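Side-chain contact in DUAL specificity protein phosphatase 14 (Homo sapiens, PDB 2WGP), which removes phosphate from phosphotyrosine, phosphoserine and phosphothreonine in proteins and inactivates the MAP kinases ERK, JNK and p38: residues A[149-152]-A[153-157]. Sequence-based numbering, arbitrary orientation.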
loop_
_atom_site.group_PDB
_atom_site.type_symbol
_atom_site.label_atom_id
_atom_site.label_comp_id
_atom_site.label_asym_id
_atom_site.label_seq_id
_atom_site.Cartn_x
_atom_site.Cartn_y
_atom_site.Cartn_z
ATOM N N PRO A 149 2.773 17.792 -15.206
ATOM C CA PRO A 149 3.277 17.413 -13.891
ATOM C C PRO A 149 2.684 16.090 -13.453
ATOM O O PRO A 149 1.532 15.759 -13.789
ATOM C CB PRO A 149 2.781 18.540 -12.997
ATOM C CG PRO A 149 2.731 19.732 -13.915
ATOM C CD PRO A 149 2.209 19.155 -15.201
ATOM N N ASN A 150 3.475 15.282 -12.770
ATOM C CA ASN A 150 2.970 13.985 -12.376
ATOM C C ASN A 150 1.900 14.156 -11.286
ATOM O O ASN A 150 1.744 15.245 -10.769
ATOM C CB ASN A 150 4.111 13.028 -12.015
ATOM C CG ASN A 150 4.733 13.309 -10.675
ATOM O OD1 ASN A 150 4.045 13.406 -9.662
ATOM N ND2 ASN A 150 6.055 13.367 -10.650
ATOM N N VAL A 151 1.119 13.123 -10.969
ATOM C CA VAL A 151 -0.024 13.336 -10.046
ATOM C C VAL A 151 0.373 13.703 -8.612
ATOM O O VAL A 151 -0.372 14.435 -7.942
ATOM C CB VAL A 151 -1.027 12.168 -10.055
ATOM C CG1 VAL A 151 -1.694 12.093 -11.458
ATOM C CG2 VAL A 151 -0.342 10.852 -9.628
ATOM N N GLY A 152 1.534 13.213 -8.152
ATOM C CA GLY A 152 2.053 13.582 -6.828
ATOM C C GLY A 152 2.448 15.048 -6.751
ATOM O O GLY A 152 2.147 15.764 -5.762
ATOM N N PHE A 153 3.085 15.522 -7.817
ATOM C CA PHE A 153 3.409 16.929 -7.942
ATOM C C PHE A 153 2.134 17.786 -7.890
ATOM O O PHE A 153 2.132 18.843 -7.265
ATOM C CB PHE A 153 4.216 17.207 -9.227
ATOM C CG PHE A 153 5.632 16.623 -9.238
ATOM C CD1 PHE A 153 6.430 16.780 -10.368
ATOM C CD2 PHE A 153 6.175 15.969 -8.142
ATOM C CE1 PHE A 153 7.727 16.294 -10.414
ATOM C CE2 PHE A 153 7.490 15.464 -8.177
ATOM C CZ PHE A 153 8.263 15.626 -9.318
ATOM N N TRP A 154 1.077 17.360 -8.582
ATOM C CA TRP A 154 -0.235 17.993 -8.476
ATOM C C TRP A 154 -0.771 18.071 -7.038
ATOM O O TRP A 154 -1.207 19.136 -6.629
ATOM C CB TRP A 154 -1.256 17.340 -9.420
ATOM C CG TRP A 154 -1.208 17.955 -10.775
ATOM C CD1 TRP A 154 -0.692 17.407 -11.897
ATOM C CD2 TRP A 154 -1.683 19.256 -11.139
ATOM N NE1 TRP A 154 -0.816 18.273 -12.951
ATOM C CE2 TRP A 154 -1.413 19.424 -12.512
ATOM C CE3 TRP A 154 -2.304 20.301 -10.434
ATOM C CZ2 TRP A 154 -1.753 20.592 -13.209
ATOM C CZ3 TRP A 154 -2.657 21.456 -11.138
ATOM C CH2 TRP A 154 -2.378 21.587 -12.507
ATOM N N ARG A 155 -0.758 16.965 -6.300
ATOM C CA ARG A 155 -1.134 16.972 -4.863
ATOM C C ARG A 155 -0.349 18.051 -4.103
ATOM O O ARG A 155 -0.909 18.817 -3.331
ATOM C CB ARG A 155 -0.914 15.613 -4.194
ATOM C CG ARG A 155 -1.832 14.523 -4.679
ATOM C CD ARG A 155 -1.776 13.278 -3.780
ATOM N NE ARG A 155 -0.498 12.555 -3.831
ATOM C CZ ARG A 155 -0.155 11.607 -4.717
ATOM N NH1 ARG A 155 -0.980 11.237 -5.697
ATOM N NH2 ARG A 155 1.040 11.036 -4.619
ATOM N N GLN A 156 0.937 18.148 -4.399
ATOM C CA GLN A 156 1.803 19.078 -3.689
ATOM C C GLN A 156 1.514 20.518 -4.085
ATOM O O GLN A 156 1.474 21.404 -3.225
ATOM C CB GLN A 156 3.274 18.696 -3.901
ATOM C CG GLN A 156 3.647 17.337 -3.299
ATOM C CD GLN A 156 5.096 16.949 -3.518
ATOM O OE1 GLN A 156 6.007 17.713 -3.176
ATOM N NE2 GLN A 156 5.329 15.731 -4.047
ATOM N N LEU A 157 1.296 20.763 -5.385
ATOM C CA LEU A 157 0.889 22.100 -5.860
ATOM C C LEU A 157 -0.431 22.573 -5.250
ATOM O O LEU A 157 -0.585 23.759 -4.935
ATOM C CB LEU A 157 0.744 22.106 -7.391
ATOM C CG LEU A 157 2.049 22.153 -8.181
ATOM C CD1 LEU A 157 1.783 21.867 -9.629
ATOM C CD2 LEU A 157 2.795 23.478 -7.972
#
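Asn-150 puts ND2 of its amide over one face of the Phe-153 ring. This ND2 stands 3.2 Å above the ring plane, over the centre, with the amide and ring planes 39° apart, and it also hydrogen-bonds to OD1 of Asp-79. Asn-150 is the N-cap of helix 151-165. Its OD1 accepts from Phe-153 N at 3.0 Å, with the donor above the carbonyl plane. CG sits between the backbone N and the carbonyl carbon (chi1 75°), which turns the amide back over the first turn. With an alanine here, Phe-153 N would probably lose its capping acceptor and the ring face its amide, and Asp-79 would lose a donor.

A backbone hydrogen bond runs from Trp-154 N to Asn-150 O (3.1 Å). Pro-149 packs on the pyrrole side of the Trp-154 indole, its CB 3.6 Å from NE1. The Pro-149 carbonyl lies at the indole edge, with O 3.4 Å from CD1. Tyr-184 OH hydrogen-bonds to both this O and Trp-154 NE1, so one hydroxyl ties the two residues together. Further along, Arg-155 bends at chi3 (-68°) and brings a guanidinium face over Gly-152, whose CA is 3.5 Å from NH2.

The Phe-153 side chain lies about 8 Å from that of Cys-110, the phosphocysteine nucleophile, and about 5 Å from a phosphate probably from the crystallisation liquor, consistent with a helix start beside the active-site pocket. Phe-153 also touches Arg-116 and Thr-119 of helix 116-129, Trp-154 touches Leu-133 of helix 133-143 and Pro-181 of strand 178-181, and Val-151 rests on Val-180 of that strand.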